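Local coordinates for protein mandalate racemase/muconate lactonizing enzyme (Unidentified, PDB 4E4U) that probably catalyses an isomerisation or related reaction begun by proton abstraction next to a carboxylate, as in other members of the mandelate racemase/muconate lactonizing enzyme family, at residues Pro16-Met21 with Ser335-Gly340; Leu73-Tyr78 with Phe82-Asp87; Thr89-Val94 with Leu261-Glu266; Leu147-Ala152 with Arg195-Ser200; Ile306-Tyr311 with Ala318-Leu323. All blocks are in the same frame, centred on the assembly; numbering follows the deposited sequence. Where two conformers were deposited one is given.

Contact 1: Pro16-Met21 with Ser335-Gly340; sequences PHVGGM and SIMTWG
Behind V18 and I336, which meet across this contact, each segment lays a flat side chain against its own chain. The imidazole of H17 carries the methyl M21 CE 3.5 Å above the centre of one face, while its ND1 is hydrogen-bonded to V13 O. On the other segment, one face of the W339 indole is covered toward its rim by backbone, with I336 N 3.7 Å above the plane and S335 C next to it; H343 meets the same indole edge-to-face.

Two beta turns face each other, a type II turn H17-G20 closed by G20 N to H17 O (3.0 Å) and a type II' turn I336-W339 closed by W339 N to I336 O (3.1 Å). The first belongs to a loop of the N-terminal domain, the second follows barrel strand 333-335, an interdomain meeting that recalls the capping loops of the enolase superfamily.

Between these two folded-back loops the touching groups are all aliphatic or thioether. V18 CG1 lies 3.6 Å from I336 CG2, and the two branched side chains slide past each other in opposite directions. Each of these methyls stands anti to its own main-chain nitrogen (V18 chi1 -161°), while the other arm of I336 ends with CD1 3.9 Å from G19 CA. M337 crosses V18 at about a right angle, its chain bent at the last torsion (chi3 -68°), and CE stops 4.2 Å from V18 CG1. H387 and W23 both hydrogen-bond to G19 O, and T129 OG1 pairs with M337 N on the barrel side.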
# COMPACT_ATOMS: atom_id res chain seq x y z
N PRO A 16 -1.58 51.09 8.19
CA PRO A 16 -2.59 50.03 8.26
C PRO A 16 -2.04 48.62 8.53
O PRO A 16 -2.68 47.65 8.13
CB PRO A 16 -3.23 50.08 6.87
CG PRO A 16 -2.11 50.51 5.98
CD PRO A 16 -1.22 51.41 6.80
N HIS A 17 -0.88 48.52 9.18
CA HIS A 17 -0.34 47.24 9.64
C HIS A 17 0.01 46.25 8.52
O HIS A 17 -0.32 45.07 8.59
CB HIS A 17 -1.28 46.59 10.67
CG HIS A 17 -1.82 47.55 11.69
ND1 HIS A 17 -1.01 48.20 12.60
CD2 HIS A 17 -3.08 47.97 11.95
CE1 HIS A 17 -1.75 48.98 13.37
NE2 HIS A 17 -3.01 48.86 12.99
N VAL A 18 0.68 46.74 7.48
CA VAL A 18 1.11 45.85 6.41
C VAL A 18 2.26 44.98 6.91
O VAL A 18 3.32 45.48 7.30
CB VAL A 18 1.52 46.60 5.13
CG1 VAL A 18 1.50 45.64 3.94
CG2 VAL A 18 0.58 47.76 4.87
N GLY A 19 2.05 43.67 6.90
CA GLY A 19 3.02 42.75 7.48
C GLY A 19 2.68 42.41 8.92
O GLY A 19 3.48 41.79 9.62
N GLY A 20 1.49 42.83 9.37
CA GLY A 20 1.00 42.42 10.68
C GLY A 20 1.06 43.49 11.75
O GLY A 20 1.42 44.63 11.48
N MET A 21 0.71 43.12 12.98
CA MET A 21 0.62 44.08 14.07
C MET A 21 1.96 44.45 14.71
O MET A 21 2.14 45.58 15.15
CB MET A 21 -0.34 43.56 15.15
CG MET A 21 -1.75 43.28 14.65
SD MET A 21 -2.50 44.70 13.83
CE MET A 21 -2.48 45.91 15.14
N SER A 335 7.09 38.75 -1.25
CA SER A 335 7.48 40.11 -0.91
C SER A 335 6.28 40.88 -0.42
O SER A 335 5.15 40.63 -0.85
CB SER A 335 8.09 40.80 -2.11
OG SER A 335 9.25 40.10 -2.51
N ILE A 336 6.51 41.80 0.50
CA ILE A 336 5.44 42.66 0.98
C ILE A 336 5.51 43.93 0.14
O ILE A 336 6.33 44.81 0.39
CB ILE A 336 5.53 42.91 2.49
CG1 ILE A 336 5.39 41.57 3.22
CG2 ILE A 336 4.44 43.87 2.93
CD1 ILE A 336 5.55 41.63 4.73
N MET A 337 4.68 43.97 -0.89
CA MET A 337 4.77 44.99 -1.94
C MET A 337 6.21 45.03 -2.45
O MET A 337 6.74 43.98 -2.81
CB MET A 337 4.22 46.33 -1.46
CG MET A 337 2.74 46.21 -1.13
SD MET A 337 1.89 47.72 -0.74
CE MET A 337 2.68 48.10 0.79
N THR A 338 6.84 46.20 -2.49
CA THR A 338 8.22 46.27 -2.98
C THR A 338 9.23 46.62 -1.88
O THR A 338 10.28 47.19 -2.16
CB THR A 338 8.36 47.25 -4.16
OG1 THR A 338 8.00 48.57 -3.74
CG2 THR A 338 7.45 46.82 -5.30
N TRP A 339 8.89 46.27 -0.65
CA TRP A 339 9.76 46.43 0.52
C TRP A 339 10.04 47.88 0.90
O TRP A 339 11.06 48.18 1.52
CB TRP A 339 11.09 45.67 0.36
CG TRP A 339 10.95 44.19 0.17
CD1 TRP A 339 11.29 43.47 -0.94
CD2 TRP A 339 10.44 43.25 1.11
NE1 TRP A 339 11.03 42.14 -0.74
CE2 TRP A 339 10.50 41.97 0.52
CE3 TRP A 339 9.93 43.35 2.41
CZ2 TRP A 339 10.08 40.81 1.17
CZ3 TRP A 339 9.50 42.20 3.06
CH2 TRP A 339 9.58 40.95 2.44
N GLY A 340 9.13 48.78 0.51
CA GLY A 340 9.23 50.17 0.92
C GLY A 340 8.54 50.38 2.25
O GLY A 340 8.42 49.45 3.06

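Contact 2: Leu73-Tyr78 with Phe82-Asp87; sequences LFRQAY and FTQRPD
Several groups converge on Y78 O, near the C-terminal end of helix 70-79. Q84 N donates to it at 2.9 Å, a weak bond bent to 128° at the hydrogen. Q84 CA adds a C-H...O contact to Y78 O at 3.1 Å, and water 3 gives a further weak bond.

The returning chain then passes across the phenol. With CG anti to the main-chain nitrogen (chi1 -177°), the Y78 ring reaches beneath the Q84-R85 peptide: Q84 CA sits 4.2 Å from the ring centroid in a CH-pi contact, and R85 N lies over the same face toward the rim. At the ring edge, in its plane, water 2 joins Y78 OH (2.8 Å) to Q84 O (2.8 Å).

R75, bent at its second and third torsions, lays one guanidinium face over Y78 CD2. Q84 NE2 comes to 3.4 Å from R75 NH2 near the guanidinium plane, but both are donors; Q84 NE2 is bonded to S79 OG and R75 NE to A173 O of the second subunit. R85 grips P86 O side-on, through NE at 3.0 Å and NH2 at 3.1 Å, and also forms a salt bridge with E266 of the second subunit.

The turn between helices 70-79 and 88-109 is therefore joined by a weak main-chain bond, bridging water and packing on the phenol face, while both arginines also reach across the subunit interface.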
# COMPACT_ATOMS: atom_id res chain seq x y z
N LEU A 73 22.39 24.38 19.17
CA LEU A 73 21.30 25.27 19.55
C LEU A 73 19.93 24.69 19.20
O LEU A 73 19.03 24.65 20.04
CB LEU A 73 21.47 26.64 18.88
CG LEU A 73 20.33 27.63 19.05
CD1 LEU A 73 20.02 27.90 20.53
CD2 LEU A 73 20.65 28.92 18.31
N PHE A 74 19.78 24.23 17.96
CA PHE A 74 18.51 23.64 17.56
C PHE A 74 18.15 22.44 18.44
O PHE A 74 17.02 22.35 18.94
CB PHE A 74 18.51 23.24 16.08
CG PHE A 74 17.22 22.60 15.66
CD1 PHE A 74 16.15 23.38 15.23
CD2 PHE A 74 17.04 21.23 15.76
CE1 PHE A 74 14.94 22.80 14.88
CE2 PHE A 74 15.84 20.64 15.42
CZ PHE A 74 14.79 21.42 14.99
N ARG A 75 19.09 21.52 18.62
CA ARG A 75 18.79 20.31 19.39
C ARG A 75 18.43 20.65 20.83
O ARG A 75 17.52 20.03 21.40
CB ARG A 75 19.96 19.31 19.37
CG ARG A 75 20.25 18.68 18.00
CD ARG A 75 19.04 18.01 17.35
NE ARG A 75 18.40 17.03 18.22
CZ ARG A 75 17.37 16.28 17.85
NH1 ARG A 75 16.89 16.38 16.61
NH2 ARG A 75 16.82 15.42 18.71
N GLN A 76 19.13 21.60 21.44
CA GLN A 76 18.81 21.96 22.82
C GLN A 76 17.41 22.56 22.93
O GLN A 76 16.65 22.22 23.82
CB GLN A 76 19.85 22.94 23.40
CG GLN A 76 21.28 22.42 23.44
CD GLN A 76 21.46 21.16 24.26
OE1 GLN A 76 20.88 21.01 25.34
NE2 GLN A 76 22.31 20.26 23.77
N ALA A 77 17.09 23.47 22.01
CA ALA A 77 15.77 24.11 22.03
C ALA A 77 14.66 23.10 21.75
O ALA A 77 13.64 23.08 22.43
CB ALA A 77 15.73 25.25 21.03
N TYR A 78 14.87 22.28 20.73
CA TYR A 78 13.92 21.26 20.31
C TYR A 78 13.63 20.26 21.43
O TYR A 78 12.54 19.70 21.50
CB TYR A 78 14.48 20.54 19.07
CG TYR A 78 13.60 19.49 18.46
CD1 TYR A 78 12.43 19.83 17.80
CD2 TYR A 78 13.95 18.15 18.50
CE1 TYR A 78 11.63 18.87 17.21
CE2 TYR A 78 13.16 17.17 17.92
CZ TYR A 78 11.99 17.54 17.28
OH TYR A 78 11.18 16.60 16.69
N PHE A 82 12.21 18.07 28.21
CA PHE A 82 11.81 16.71 27.83
C PHE A 82 10.64 16.79 26.84
O PHE A 82 9.55 16.28 27.08
CB PHE A 82 11.50 15.84 29.05
CG PHE A 82 11.27 14.39 28.71
CD1 PHE A 82 12.21 13.68 27.96
CD2 PHE A 82 10.12 13.72 29.13
CE1 PHE A 82 12.01 12.34 27.64
CE2 PHE A 82 9.91 12.38 28.81
CZ PHE A 82 10.86 11.69 28.07
N THR A 83 10.90 17.45 25.73
CA THR A 83 9.93 17.53 24.65
C THR A 83 10.47 16.74 23.45
O THR A 83 10.14 15.57 23.29
CB THR A 83 9.57 19.01 24.33
OG1 THR A 83 10.77 19.77 24.10
CG2 THR A 83 8.78 19.63 25.50
N GLN A 84 11.34 17.35 22.65
CA GLN A 84 11.96 16.65 21.52
C GLN A 84 10.92 16.21 20.49
O GLN A 84 11.04 15.17 19.84
CB GLN A 84 12.84 15.48 21.99
CG GLN A 84 13.97 15.17 21.02
CD GLN A 84 15.02 14.27 21.63
OE1 GLN A 84 14.81 13.06 21.79
NE2 GLN A 84 16.15 14.85 22.02
N ARG A 85 9.87 17.02 20.39
CA ARG A 85 8.98 17.06 19.24
C ARG A 85 8.65 18.54 19.07
O ARG A 85 8.90 19.32 19.98
CB ARG A 85 7.72 16.18 19.41
CG ARG A 85 7.10 16.13 20.82
CD ARG A 85 6.50 17.46 21.32
NE ARG A 85 5.69 18.13 20.30
CZ ARG A 85 4.46 17.76 19.92
NH1 ARG A 85 3.84 16.75 20.51
NH2 ARG A 85 3.85 18.44 18.96
N PRO A 86 8.12 18.95 17.92
CA PRO A 86 8.02 20.39 17.70
C PRO A 86 7.10 21.12 18.69
O PRO A 86 5.95 20.71 18.87
CB PRO A 86 7.44 20.49 16.28
CG PRO A 86 7.92 19.24 15.62
CD PRO A 86 7.83 18.18 16.70
N ASP A 87 7.63 22.15 19.34
CA ASP A 87 6.85 23.12 20.10
C ASP A 87 6.87 24.40 19.26
O ASP A 87 7.92 25.01 19.07
CB ASP A 87 7.43 23.35 21.50
CG ASP A 87 6.68 24.42 22.28
OD1 ASP A 87 6.57 25.57 21.77
OD2 ASP A 87 6.20 24.14 23.41
O HOH W 1 10.96 22.28 22.59
O HOH W 2 11.99 14.06 17.46
O HOH W 3 10.39 21.87 19.92

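Contact 3: Thr89-Val94 with Leu261-Glu266; sequences TMMGVV and LTTKYE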
# COMPACT_ATOMS: atom_id res chain seq x y z
N THR A 89 5.94 27.58 19.37
CA THR A 89 6.49 28.85 19.84
C THR A 89 7.99 28.74 20.04
O THR A 89 8.74 29.65 19.66
CB THR A 89 5.79 29.34 21.12
OG1 THR A 89 4.41 29.60 20.83
CG2 THR A 89 6.43 30.61 21.65
N MET A 90 8.45 27.62 20.61
CA MET A 90 9.89 27.43 20.82
C MET A 90 10.62 27.45 19.49
O MET A 90 11.70 28.03 19.38
CB MET A 90 10.16 26.11 21.53
CG MET A 90 11.65 25.75 21.61
SD MET A 90 12.66 26.97 22.48
CE MET A 90 12.75 26.19 24.10
N MET A 91 10.04 26.84 18.47
CA MET A 91 10.68 26.82 17.17
C MET A 91 10.78 28.22 16.57
O MET A 91 11.79 28.57 15.96
CB MET A 91 10.00 25.84 16.23
CG MET A 91 10.22 24.38 16.62
SD MET A 91 11.94 23.84 16.55
CE MET A 91 12.49 24.05 18.24
N GLY A 92 9.74 29.04 16.74
CA GLY A 92 9.83 30.44 16.32
C GLY A 92 10.95 31.17 17.04
O GLY A 92 11.75 31.88 16.43
N VAL A 93 11.03 30.99 18.36
CA VAL A 93 12.06 31.66 19.14
C VAL A 93 13.46 31.23 18.71
O VAL A 93 14.34 32.07 18.47
CB VAL A 93 11.88 31.42 20.65
CG1 VAL A 93 13.04 32.02 21.44
CG2 VAL A 93 10.56 32.01 21.11
N VAL A 94 13.68 29.92 18.60
CA VAL A 94 15.01 29.47 18.21
C VAL A 94 15.36 29.90 16.79
O VAL A 94 16.53 30.11 16.48
CB VAL A 94 15.24 27.96 18.44
CG1 VAL A 94 14.65 27.13 17.31
CG2 VAL A 94 16.73 27.68 18.60
N LEU A 261 3.81 25.28 9.44
CA LEU A 261 4.55 24.07 9.81
C LEU A 261 5.93 24.44 10.33
O LEU A 261 6.43 25.54 10.07
CB LEU A 261 4.67 23.12 8.62
CG LEU A 261 3.34 22.75 7.95
CD1 LEU A 261 3.59 21.69 6.87
CD2 LEU A 261 2.29 22.28 8.94
N THR A 262 6.54 23.53 11.07
CA THR A 262 7.85 23.81 11.64
C THR A 262 8.67 22.53 11.74
O THR A 262 8.14 21.45 12.01
CB THR A 262 7.72 24.49 13.03
OG1 THR A 262 9.03 24.81 13.50
CG2 THR A 262 6.99 23.59 14.03
N THR A 263 9.98 22.68 11.55
CA THR A 263 10.99 21.61 11.53
C THR A 263 10.93 20.68 10.33
O THR A 263 9.88 20.49 9.70
CB THR A 263 11.01 20.72 12.81
OG1 THR A 263 10.02 19.68 12.73
CG2 THR A 263 10.85 21.54 14.09
N LYS A 264 12.07 20.07 10.04
CA LYS A 264 12.17 19.08 8.98
C LYS A 264 11.26 17.88 9.22
O LYS A 264 10.84 17.24 8.26
CB LYS A 264 13.62 18.63 8.84
CG LYS A 264 14.19 18.00 10.11
CD LYS A 264 15.72 17.94 10.03
CE LYS A 264 16.36 17.54 11.35
NZ LYS A 264 16.13 18.58 12.41
N TYR A 265 10.95 17.58 10.47
CA TYR A 265 10.11 16.42 10.77
C TYR A 265 8.68 16.59 10.25
O TYR A 265 8.08 15.65 9.74
CB TYR A 265 10.12 16.13 12.27
CG TYR A 265 11.51 15.91 12.80
CD1 TYR A 265 12.22 14.75 12.50
CD2 TYR A 265 12.13 16.86 13.61
CE1 TYR A 265 13.51 14.54 12.98
CE2 TYR A 265 13.41 16.66 14.10
CZ TYR A 265 14.09 15.50 13.79
OH TYR A 265 15.36 15.31 14.27
N GLU A 266 8.15 17.80 10.36
CA GLU A 266 6.80 18.07 9.86
C GLU A 266 6.76 18.12 8.34
O GLU A 266 5.84 17.60 7.72
CB GLU A 266 6.23 19.35 10.47
CG GLU A 266 5.97 19.20 11.95
CD GLU A 266 5.25 20.39 12.58
OE1 GLU A 266 4.82 21.32 11.86
OE2 GLU A 266 5.10 20.38 13.82
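M91 and T262 bring their CA atoms to 6.9 Å, where one turn of helix 88-109 faces the extended lead-in to helix 263-272. The methionine carries all the cross-contact. Its CB is set against T262 OG1 at 3.1 Å, and the two side chains cross at about a right angle. That hydroxyl is hydrogen-bonded to R285 O, so its polar need is met outside the pair. Bends at chi2 (-63°) and chi3 then turn the thioether across T263 at a slant, placing SD 3.5 Å from T263 CG2.

Both threonines are fixed from their own side. T262 N donates to E266 OE1 at 2.9 Å, coming from above the carboxylate plane, while E266 OE2 forms a salt bridge with R85 of the second subunit. T263 OG1 donates to a lone pair of T262 O at 2.7 Å, which holds its hydroxyl away from the sulfur and leaves the methyl to meet it. F74 of helix 70-79 also touches both M91 and T263. The arrangement is that of the two-domain enolase superfamily, in which a helix of the N-terminal capping domain here packs where the C-terminal end of a strand of the modified TIM barrel leads into the next helix.

Contact 4: Leu147-Ala152 with Arg195-Ser200; sequences LAAECA and REAVGS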
# COMPACT_ATOMS: atom_id res chain seq x y z
N LEU A 147 -11.28 45.83 -8.45
CA LEU A 147 -10.19 46.53 -7.77
C LEU A 147 -8.96 45.63 -7.69
O LEU A 147 -7.84 46.10 -7.87
CB LEU A 147 -10.60 46.96 -6.36
CG LEU A 147 -11.45 48.21 -6.19
CD1 LEU A 147 -11.72 48.43 -4.72
CD2 LEU A 147 -10.76 49.42 -6.81
N ALA A 148 -9.17 44.35 -7.41
CA ALA A 148 -8.08 43.39 -7.38
C ALA A 148 -7.40 43.32 -8.75
O ALA A 148 -6.17 43.35 -8.85
CB ALA A 148 -8.57 42.02 -6.95
N ALA A 149 -8.21 43.24 -9.80
CA ALA A 149 -7.68 43.14 -11.16
C ALA A 149 -6.86 44.38 -11.52
O ALA A 149 -5.78 44.26 -12.11
CB ALA A 149 -8.81 42.93 -12.15
N GLU A 150 -7.38 45.55 -11.18
CA GLU A 150 -6.68 46.81 -11.44
C GLU A 150 -5.34 46.83 -10.72
O GLU A 150 -4.32 47.23 -11.28
CB GLU A 150 -7.54 47.99 -10.99
CG GLU A 150 -6.86 49.35 -11.08
CD GLU A 150 -7.74 50.48 -10.60
OE1 GLU A 150 -8.23 50.42 -9.45
OE2 GLU A 150 -7.95 51.43 -11.38
N CYS A 151 -5.35 46.39 -9.47
CA CYS A 151 -4.14 46.32 -8.67
C CYS A 151 -3.14 45.34 -9.28
O CYS A 151 -1.94 45.61 -9.34
CB CYS A 151 -4.49 45.92 -7.24
SG CYS A 151 -3.10 45.75 -6.12
N ALA A 152 -3.63 44.19 -9.73
CA ALA A 152 -2.76 43.21 -10.38
C ALA A 152 -2.08 43.81 -11.61
O ALA A 152 -0.89 43.62 -11.82
CB ALA A 152 -3.55 41.97 -10.76
N ARG A 195 -6.95 37.25 -14.12
CA ARG A 195 -6.37 36.68 -15.34
C ARG A 195 -6.56 37.61 -16.54
O ARG A 195 -5.64 37.81 -17.32
CB ARG A 195 -6.92 35.29 -15.64
CG ARG A 195 -6.46 34.73 -16.99
CD ARG A 195 -4.94 34.54 -17.05
NE ARG A 195 -4.51 33.40 -16.25
CZ ARG A 195 -3.39 33.37 -15.53
NH1 ARG A 195 -2.58 34.42 -15.50
NH2 ARG A 195 -3.09 32.28 -14.82
N GLU A 196 -7.76 38.18 -16.68
CA GLU A 196 -8.03 39.11 -17.78
C GLU A 196 -7.06 40.30 -17.72
O GLU A 196 -6.57 40.76 -18.75
CB GLU A 196 -9.47 39.62 -17.73
CG GLU A 196 -9.81 40.66 -18.81
CD GLU A 196 -11.23 41.22 -18.70
OE1 GLU A 196 -11.76 41.33 -17.57
OE2 GLU A 196 -11.81 41.55 -19.76
N ALA A 197 -6.79 40.77 -16.51
CA ALA A 197 -5.94 41.94 -16.32
C ALA A 197 -4.45 41.68 -16.56
O ALA A 197 -3.74 42.56 -17.03
CB ALA A 197 -6.16 42.53 -14.93
N VAL A 198 -3.98 40.48 -16.23
CA VAL A 198 -2.55 40.19 -16.32
C VAL A 198 -2.17 39.33 -17.51
O VAL A 198 -0.99 39.24 -17.86
CB VAL A 198 -1.98 39.55 -15.02
CG1 VAL A 198 -2.31 40.42 -13.81
CG2 VAL A 198 -2.51 38.11 -14.82
N GLY A 199 -3.15 38.67 -18.13
CA GLY A 199 -2.87 37.74 -19.21
C GLY A 199 -1.84 36.70 -18.81
O GLY A 199 -1.93 36.12 -17.72
N SER A 200 -0.84 36.48 -19.66
CA SER A 200 0.21 35.52 -19.35
C SER A 200 1.45 36.18 -18.74
O SER A 200 2.50 35.55 -18.64
CB SER A 200 0.58 34.72 -20.59
OG SER A 200 -0.49 33.87 -20.96
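A149 and A197 meet through small groups, and this lets the two helices come close, with their CA atoms 5.6 Å apart. A197 CB points into the other helix and rests 3.3 Å from the carbonyl oxygen A149 O, while A149 CB comes up beside it at 3.9 Å from A197 CB. One turn along helix 145-158, A152 CB is 3.6 Å from CG1 of V198, the residue after A197; this methyl also lies 4.0 Å from A152 O. The valine is turned so that CG1 stands opposite its own carbonyl carbon (chi1 -54°), which sends this branch to the alanine.

In the next shell, helix 181-198 runs out at G199, where phi turns positive (53°), although G199 N still bonds to R195 O at 2.8 Å. R195 folds over this end, and NH1 donates to G199 O at 2.9 Å, nearly along the C=O axis. The same guanidinium ties the helix end to A202 O just beyond it through NH1 and, through NH2, to Y227 O after helix 214-224.

C151, beside A152, is covalently linked through SG to a dithiol, probably from the crystallisation liquor, and S200 OG hydrogen-bonds to D185 of the fourth subunit. F190, R193 and V194 of helix 181-198 extend the packing on helix 145-158. The two helices follow parallel barrel strands 125-130 and 162-165 and lie side by side on the outside of the barrel.

Contact 5: Ile306-Tyr311 with Ala318-Leu323; sequences IAPHLY and AASIQL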
# COMPACT_ATOMS: atom_id res chain seq x y z
N ILE A 306 10.78 25.27 -3.14
CA ILE A 306 10.50 26.13 -2.00
C ILE A 306 10.08 27.52 -2.46
O ILE A 306 10.58 28.06 -3.45
CB ILE A 306 11.66 26.23 -0.98
CG1 ILE A 306 12.82 27.07 -1.53
CG2 ILE A 306 12.12 24.84 -0.53
CD1 ILE A 306 13.81 27.49 -0.47
N ALA A 307 9.13 28.08 -1.73
CA ALA A 307 8.61 29.42 -1.98
C ALA A 307 8.39 30.04 -0.61
O ALA A 307 7.27 30.01 -0.08
CB ALA A 307 7.31 29.35 -2.76
N PRO A 308 9.45 30.59 -0.01
CA PRO A 308 9.33 30.97 1.40
C PRO A 308 8.26 32.03 1.66
O PRO A 308 8.07 32.97 0.88
CB PRO A 308 10.72 31.52 1.74
CG PRO A 308 11.64 30.85 0.76
CD PRO A 308 10.83 30.75 -0.51
N HIS A 309 7.57 31.84 2.77
CA HIS A 309 6.52 32.72 3.22
C HIS A 309 7.11 33.94 3.92
O HIS A 309 8.16 33.85 4.57
CB HIS A 309 5.63 31.96 4.21
CG HIS A 309 4.69 32.83 4.99
ND1 HIS A 309 5.03 33.35 6.22
CD2 HIS A 309 3.43 33.24 4.74
CE1 HIS A 309 4.01 34.07 6.68
NE2 HIS A 309 3.03 34.01 5.80
N LEU A 310 6.44 35.07 3.79
CA LEU A 310 6.85 36.26 4.50
C LEU A 310 5.63 37.12 4.83
O LEU A 310 4.96 37.64 3.93
CB LEU A 310 7.87 37.04 3.67
CG LEU A 310 8.98 37.78 4.41
CD1 LEU A 310 8.40 38.90 5.26
CD2 LEU A 310 9.80 36.81 5.25
N TYR A 311 5.32 37.25 6.12
CA TYR A 311 4.31 38.20 6.57
C TYR A 311 4.80 38.76 7.90
O TYR A 311 4.22 38.51 8.96
CB TYR A 311 2.92 37.57 6.72
CG TYR A 311 1.85 38.65 6.81
CD1 TYR A 311 1.57 39.46 5.72
CD2 TYR A 311 1.16 38.88 8.00
CE1 TYR A 311 0.62 40.46 5.79
CE2 TYR A 311 0.20 39.89 8.08
CZ TYR A 311 -0.06 40.67 6.97
OH TYR A 311 -1.01 41.67 7.03
N ALA A 318 15.27 39.25 5.14
CA ALA A 318 16.69 39.15 4.81
C ALA A 318 17.19 37.71 4.95
O ALA A 318 17.91 37.21 4.09
CB ALA A 318 17.52 40.10 5.65
N ALA A 319 16.80 37.04 6.04
CA ALA A 319 17.20 35.65 6.24
C ALA A 319 16.62 34.76 5.14
O ALA A 319 17.31 33.86 4.63
CB ALA A 319 16.76 35.17 7.62
N SER A 320 15.38 35.02 4.77
CA SER A 320 14.71 34.26 3.73
C SER A 320 15.45 34.40 2.40
O SER A 320 15.62 33.43 1.65
CB SER A 320 13.27 34.73 3.60
OG SER A 320 12.48 33.76 2.95
N ILE A 321 15.90 35.62 2.12
CA ILE A 321 16.66 35.92 0.92
C ILE A 321 17.99 35.17 0.92
O ILE A 321 18.42 34.66 -0.11
CB ILE A 321 16.86 37.44 0.80
CG1 ILE A 321 15.53 38.10 0.43
CG2 ILE A 321 17.97 37.78 -0.20
CD1 ILE A 321 15.43 39.57 0.80
N GLN A 322 18.64 35.08 2.08
CA GLN A 322 19.88 34.32 2.19
C GLN A 322 19.67 32.86 1.80
O GLN A 322 20.45 32.29 1.03
CB GLN A 322 20.47 34.42 3.60
CG GLN A 322 20.91 35.82 3.98
CD GLN A 322 22.14 36.27 3.23
OE1 GLN A 322 23.13 35.55 3.13
NE2 GLN A 322 22.09 37.49 2.69
N LEU A 323 18.61 32.24 2.33
CA LEU A 323 18.30 30.87 1.97
C LEU A 323 18.02 30.75 0.47
O LEU A 323 18.58 29.89 -0.21
CB LEU A 323 17.09 30.37 2.75
CG LEU A 323 16.60 28.97 2.36
CD1 LEU A 323 17.61 27.91 2.79
CD2 LEU A 323 15.22 28.67 2.93
O HOH W 4 10.75 33.06 5.28
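I306 and L323 supply the apolar part of this contact: in the conformer given, I306 CD1 lies 3.9 Å from L323 CD2, and the two side chains approach at a slant. L323 has CG anti to its main-chain nitrogen (chi1 175°), which carries the branch toward the end of strand 305-306; A292 and L289 of helix 289-301 also touch this leucine. A second and looser apolar touch puts L310 CD2 4.4 Å from S320 CB.

Between these two apolar touches stands the S320 hydroxyl, packed against the proline ring. In the conformer given, S320 OG is 3.1 Å from P308 CB and 3.7 Å from P308 CG, meeting the ring at its carbons. The segments belong to one beta/alpha unit of the modified TIM barrel: residues leaving strand 305-306 run as a loop past the helix 314-325 to which that loop leads, so the unit packs on itself.

Polar links run through water and through residues on or next to neighbouring barrel strands. Water 4 donates to H309 O at 2.8 Å and to S320 OG at 3.0 Å, bridging the loop main chain to the helix. S320 OG is also hydrogen-bonded to Q333 OE1. On the loop side, H309 ND1 pairs with N282 ND2 and L310 N with E334 OE1, anchoring the chain between adjacent barrel elements.

Contact 5 lies nearest the chain centre, buried wholly within the barrel; it touches the partly buried contact 1, where Y311 packs beside G20 and W339 meets L310. Contacts 1 and 3 join the N-terminal domain to the barrel, but by turns on one side of the chain's centre and, on the other, by a helix set against the lead-in to another. Buried contacts 2 and 3 adjoin, R75 NH1 lying 3.0 Å from Y265 OH, and both reach the second subunit. Contact 2 is the most polar, with water and an arginine from each of helix and loop; contact 4, about 45 Å from it between centres, is plain alanine and valine packing, buried although peripheral.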